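Local coordinates for Mlr7391 protein (Mesorhizobium loti, PDB 3HK4) that is of unproven function but adopts an NTF2-like fold of the SnoaL-like family and may act as a polyketide cyclase or related lyase, at residues I22-K34 with V87-F101. Numbering follows the deposited sequence.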
loop_
_atom_site.group_PDB
_atom_site.type_symbol
_atom_site.label_atom_id
_atom_site.label_comp_id
_atom_site.label_asym_id
_atom_site.label_seq_id
_atom_site.Cartn_x
_atom_site.Cartn_y
_atom_site.Cartn_z
ATOM N N ILE A 22 4.112 10.586 27.898
ATOM C CA ILE A 22 4.624 9.697 26.851
ATOM C C ILE A 22 4.645 8.274 27.363
ATOM O O ILE A 22 4.307 7.353 26.644
ATOM C CB ILE A 22 6.047 10.090 26.432
ATOM C CG1 ILE A 22 6.059 11.547 25.928
ATOM C CG2 ILE A 22 6.620 9.125 25.331
ATOM C CD1 ILE A 22 5.088 11.823 24.771
ATOM N N ALA A 23 5.048 8.080 28.619
ATOM C CA ALA A 23 5.094 6.744 29.189
ATOM C C ALA A 23 3.693 6.036 29.143
ATOM O O ALA A 23 3.573 4.844 28.838
ATOM C CB ALA A 23 5.622 6.825 30.603
ATOM N N GLU A 24 2.655 6.784 29.462
ATOM C CA GLU A 24 1.267 6.291 29.468
ATOM C C GLU A 24 0.754 5.868 28.083
ATOM O O GLU A 24 0.203 4.780 27.916
ATOM C CB GLU A 24 0.346 7.376 30.054
ATOM C CG GLU A 24 0.494 7.483 31.576
ATOM C CD GLU A 24 -0.250 8.685 32.221
ATOM O OE1 GLU A 24 -0.586 9.659 31.516
ATOM O OE2 GLU A 24 -0.478 8.640 33.456
ATOM N N ILE A 25 0.902 6.773 27.125
ATOM C CA ILE A 25 0.593 6.544 25.731
ATOM C C ILE A 25 1.367 5.351 25.225
ATOM O O ILE A 25 0.813 4.439 24.623
ATOM C CB ILE A 25 0.985 7.766 24.890
ATOM C CG1 ILE A 25 0.083 8.927 25.197
ATOM C CG2 ILE A 25 0.937 7.465 23.386
ATOM C CD1 ILE A 25 0.529 10.210 24.515
ATOM N N ALA A 26 2.660 5.328 25.502
ATOM C CA ALA A 26 3.499 4.244 25.058
ATOM C C ALA A 26 3.036 2.896 25.566
ATOM O O ALA A 26 3.044 1.922 24.811
ATOM C CB ALA A 26 4.961 4.489 25.506
ATOM N N LYS A 27 2.689 2.834 26.851
ATOM C CA LYS A 27 2.221 1.613 27.478
ATOM C C LYS A 27 0.890 1.181 26.914
ATOM O O LYS A 27 0.686 0.013 26.599
ATOM C CB LYS A 27 2.119 1.819 28.972
ATOM C CG LYS A 27 1.618 0.614 29.762
ATOM C CD LYS A 27 1.363 0.988 31.238
ATOM C CE LYS A 27 0.965 -0.247 32.099
ATOM N NZ LYS A 27 -0.311 -0.914 31.711
ATOM N N ASP A 28 -0.021 2.106 26.731
ATOM C CA ASP A 28 -1.340 1.729 26.205
ATOM C C ASP A 28 -1.185 1.195 24.778
ATOM O O ASP A 28 -1.663 0.120 24.459
ATOM C CB ASP A 28 -2.272 2.931 26.263
ATOM C CG ASP A 28 -3.686 2.606 25.895
ATOM O OD1 ASP A 28 -4.151 1.501 26.204
ATOM O OD2 ASP A 28 -4.347 3.482 25.300
ATOM N N PHE A 29 -0.521 1.964 23.928
ATOM C CA PHE A 29 -0.296 1.605 22.510
ATOM C C PHE A 29 0.360 0.245 22.395
ATOM O O PHE A 29 -0.063 -0.579 21.601
ATOM C CB PHE A 29 0.558 2.713 21.885
ATOM C CG PHE A 29 0.855 2.540 20.436
ATOM C CD1 PHE A 29 0.014 3.021 19.496
ATOM C CD2 PHE A 29 2.044 1.965 20.026
ATOM C CE1 PHE A 29 0.330 2.871 18.129
ATOM C CE2 PHE A 29 2.355 1.806 18.687
ATOM C CZ PHE A 29 1.487 2.285 17.747
ATOM N N THR A 30 1.362 -0.003 23.225
ATOM C CA THR A 30 2.086 -1.293 23.203
ATOM C C THR A 30 1.174 -2.437 23.597
ATOM O O THR A 30 1.186 -3.483 22.963
ATOM C CB THR A 30 3.332 -1.241 24.110
ATOM O OG1 THR A 30 4.145 -0.157 23.651
ATOM C CG2 THR A 30 4.124 -2.578 24.055
ATOM N N GLU A 31 0.390 -2.242 24.640
ATOM C CA GLU A 31 -0.515 -3.278 25.093
ATOM C C GLU A 31 -1.537 -3.594 24.010
ATOM O O GLU A 31 -1.879 -4.741 23.771
ATOM C CB GLU A 31 -1.189 -2.856 26.409
ATOM C CG GLU A 31 -0.232 -2.892 27.609
ATOM C CD GLU A 31 -0.840 -2.336 28.918
ATOM O OE1 GLU A 31 -2.051 -1.992 28.956
ATOM O OE2 GLU A 31 -0.085 -2.230 29.915
ATOM N N LEU A 32 -2.060 -2.554 23.369
ATOM C CA LEU A 32 -2.978 -2.756 22.289
ATOM C C LEU A 32 -2.348 -3.548 21.146
ATOM O O LEU A 32 -2.962 -4.516 20.617
ATOM C CB LEU A 32 -3.551 -1.383 21.819
ATOM C CG LEU A 32 -4.553 -0.716 22.725
ATOM C CD1 LEU A 32 -4.802 0.779 22.271
ATOM C CD2 LEU A 32 -5.848 -1.470 22.736
ATOM N N LEU A 33 -1.120 -3.223 20.781
ATOM C CA LEU A 33 -0.444 -4.016 19.708
ATOM C C LEU A 33 -0.242 -5.452 20.153
ATOM O O LEU A 33 -0.555 -6.389 19.375
ATOM C CB LEU A 33 0.897 -3.435 19.276
ATOM C CG LEU A 33 0.909 -2.015 18.682
ATOM C CD1 LEU A 33 2.309 -1.706 18.096
ATOM C CD2 LEU A 33 -0.171 -1.758 17.681
ATOM N N LYS A 34 0.249 -5.658 21.380
ATOM C CA LYS A 34 0.415 -7.028 21.890
ATOM C C LYS A 34 -0.878 -7.845 21.848
ATOM O O LYS A 34 -0.853 -9.044 21.579
ATOM C CB LYS A 34 0.911 -7.040 23.325
ATOM C CG LYS A 34 2.336 -6.594 23.498
ATOM C CD LYS A 34 2.690 -6.711 24.958
ATOM C CE LYS A 34 4.098 -6.316 25.208
ATOM N NZ LYS A 34 4.396 -6.439 26.630
ATOM N N VAL A 87 6.150 -8.471 20.806
ATOM C CA VAL A 87 6.407 -7.050 20.796
ATOM C C VAL A 87 7.134 -6.784 22.085
ATOM O O VAL A 87 6.651 -7.191 23.131
ATOM C CB VAL A 87 5.120 -6.252 20.818
ATOM C CG1 VAL A 87 5.419 -4.734 20.763
ATOM C CG2 VAL A 87 4.245 -6.662 19.688
ATOM N N GLU A 88 8.312 -6.166 22.009
ATOM C CA GLU A 88 9.090 -5.833 23.177
ATOM C C GLU A 88 9.148 -4.332 23.308
ATOM O O GLU A 88 9.381 -3.616 22.333
ATOM C CB GLU A 88 10.530 -6.343 23.066
ATOM C CG GLU A 88 10.739 -7.826 23.373
ATOM C CD GLU A 88 12.145 -8.288 23.045
ATOM O OE1 GLU A 88 13.019 -7.442 22.702
ATOM O OE2 GLU A 88 12.373 -9.506 23.124
ATOM N N GLY A 89 8.982 -3.856 24.533
ATOM C CA GLY A 89 9.028 -2.447 24.829
ATOM C C GLY A 89 7.822 -2.121 25.677
ATOM O O GLY A 89 7.161 -3.015 26.181
ATOM N N PRO A 90 7.476 -0.856 25.767
ATOM C CA PRO A 90 8.102 0.287 25.061
ATOM C C PRO A 90 9.396 0.736 25.700
ATOM O O PRO A 90 9.542 0.613 26.890
ATOM C CB PRO A 90 7.089 1.409 25.244
ATOM C CG PRO A 90 6.363 1.072 26.563
ATOM C CD PRO A 90 6.369 -0.443 26.657
ATOM N N TYR A 91 10.277 1.312 24.897
ATOM C CA TYR A 91 11.539 1.884 25.349
ATOM C C TYR A 91 11.364 3.362 25.099
ATOM O O TYR A 91 11.176 3.731 23.955
ATOM C CB TYR A 91 12.711 1.366 24.512
ATOM C CG TYR A 91 12.901 -0.114 24.645
ATOM C CD1 TYR A 91 13.590 -0.636 25.715
ATOM C CD2 TYR A 91 12.320 -0.988 23.744
ATOM C CE1 TYR A 91 13.727 -1.997 25.886
ATOM C CE2 TYR A 91 12.482 -2.361 23.880
ATOM C CZ TYR A 91 13.164 -2.859 24.957
ATOM O OH TYR A 91 13.332 -4.215 25.121
ATOM N N VAL A 92 11.429 4.208 26.129
ATOM C CA VAL A 92 11.116 5.629 25.980
ATOM C C VAL A 92 12.309 6.584 26.098
ATOM O O VAL A 92 13.258 6.348 26.834
ATOM C CB VAL A 92 10.101 6.034 27.059
ATOM C CG1 VAL A 92 9.839 7.580 27.080
ATOM C CG2 VAL A 92 8.766 5.234 26.895
ATOM N N ASN A 93 12.291 7.664 25.328
ATOM C CA ASN A 93 13.284 8.747 25.527
ATOM C C ASN A 93 12.637 9.987 25.003
ATOM O O ASN A 93 12.298 10.046 23.824
ATOM C CB ASN A 93 14.595 8.501 24.790
ATOM C CG ASN A 93 15.576 9.643 24.934
ATOM O OD1 ASN A 93 15.213 10.783 24.698
ATOM N ND2 ASN A 93 16.830 9.333 25.264
ATOM N N GLY A 94 12.430 10.969 25.861
ATOM C CA GLY A 94 11.848 12.221 25.409
ATOM C C GLY A 94 10.435 12.089 24.858
ATOM O O GLY A 94 9.593 11.546 25.497
ATOM N N ASP A 95 10.218 12.625 23.655
ATOM C CA ASP A 95 8.925 12.590 22.932
ATOM C C ASP A 95 8.750 11.338 22.077
ATOM O O ASP A 95 7.866 11.307 21.212
ATOM C CB ASP A 95 8.763 13.860 22.021
ATOM C CG ASP A 95 9.868 13.989 20.886
ATOM O OD1 ASP A 95 10.908 13.343 20.963
ATOM O OD2 ASP A 95 9.731 14.810 19.938
ATOM N N GLN A 96 9.592 10.324 22.291
ATOM C CA GLN A 96 9.526 9.135 21.488
ATOM C C GLN A 96 9.619 7.846 22.260
ATOM O O GLN A 96 10.134 7.794 23.359
ATOM C CB GLN A 96 10.676 9.130 20.486
ATOM C CG GLN A 96 10.756 10.309 19.517
ATOM C CD GLN A 96 11.951 10.139 18.596
ATOM O OE1 GLN A 96 13.025 9.666 19.010
ATOM N NE2 GLN A 96 11.781 10.503 17.369
ATOM N N PHE A 97 9.099 6.806 21.640
ATOM C CA PHE A 97 9.252 5.449 22.135
ATOM C C PHE A 97 9.509 4.483 20.977
ATOM O O PHE A 97 9.177 4.747 19.844
ATOM C CB PHE A 97 8.096 4.996 22.991
ATOM C CG PHE A 97 6.804 4.780 22.252
ATOM C CD1 PHE A 97 5.927 5.822 22.088
ATOM C CD2 PHE A 97 6.446 3.538 21.772
ATOM C CE1 PHE A 97 4.721 5.634 21.433
ATOM C CE2 PHE A 97 5.257 3.340 21.141
ATOM C CZ PHE A 97 4.379 4.418 20.973
ATOM N N ALA A 98 10.206 3.405 21.321
ATOM C CA ALA A 98 10.602 2.366 20.425
ATOM C C ALA A 98 10.051 1.051 20.879
ATOM O O ALA A 98 9.919 0.801 22.105
ATOM C CB ALA A 98 12.203 2.265 20.385
ATOM N N LEU A 99 9.757 0.206 19.904
ATOM C CA LEU A 99 9.305 -1.156 20.116
ATOM C C LEU A 99 10.125 -2.071 19.230
ATOM O O LEU A 99 10.590 -1.689 18.172
ATOM C CB LEU A 99 7.828 -1.327 19.739
ATOM C CG LEU A 99 6.812 -0.551 20.557
ATOM C CD1 LEU A 99 5.397 -0.632 19.940
ATOM C CD2 LEU A 99 6.844 -1.108 21.961
ATOM N N ARG A 100 10.312 -3.286 19.670
ATOM C CA ARG A 100 11.030 -4.270 18.874
ATOM C C ARG A 100 10.018 -5.383 18.561
ATOM O O ARG A 100 9.366 -5.895 19.454
ATOM C CB ARG A 100 12.260 -4.766 19.620
ATOM C CG ARG A 100 13.216 -5.669 18.766
ATOM C CD ARG A 100 12.819 -7.109 18.870
ATOM N NE ARG A 100 13.808 -8.006 18.310
ATOM C CZ ARG A 100 14.967 -8.323 18.894
ATOM N NH1 ARG A 100 15.341 -7.802 20.068
ATOM N NH2 ARG A 100 15.777 -9.175 18.277
ATOM N N PHE A 101 9.886 -5.681 17.271
ATOM C CA PHE A 101 8.933 -6.635 16.728
ATOM C C PHE A 101 9.728 -7.774 16.170
ATOM O O PHE A 101 10.646 -7.532 15.412
ATOM C CB PHE A 101 8.177 -6.012 15.588
ATOM C CG PHE A 101 7.398 -4.780 15.965
ATOM C CD1 PHE A 101 6.153 -4.895 16.553
ATOM C CD2 PHE A 101 7.880 -3.525 15.682
ATOM C CE1 PHE A 101 5.406 -3.786 16.873
ATOM C CE2 PHE A 101 7.172 -2.401 16.006
ATOM C CZ PHE A 101 5.911 -2.514 16.593
HETATM O O HOH W 1 7.349 -6.032 26.309
#
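A26 sets its methyl over one face of the F97 ring, 4.0 Å from A26 CB to the ring centroid, a CH-pi contact where the first helix of the NTF2-like fold packs across the hairpin of strands 80-93 and 96-107. The same methyl also touches P90 CB at 3.8 Å, and T30 OG1 lies 3.3 Å from L99 CD2. F29 has its CG trans to the main-chain nitrogen (chi1 -178°), which carries CD2 to within 3.5 Å of F97 CZ; the rings meet obliquely, planes at 68°. Farther along, L33 CD1 packs against L99 CD1 and lies in plane at the edge of the F101 ring. At the hairpin turn, I22 lays CG2 against V92 CG1 and CG1 against the carbonyl oxygen of G94.

Polar links are sparse. K34, extended beyond CG, runs past V87 and offers NZ to a water (3.0 Å) that also accepts from G89 N, just ahead of the cis peptide to P90. In the next shell, Y122 of strand 114-125 stacks on F97 and meets F29 edge-to-face. T30 OG1 donates to A26 O (2.6 Å), which T30 N reaches from the opposite face of the carbonyl plane.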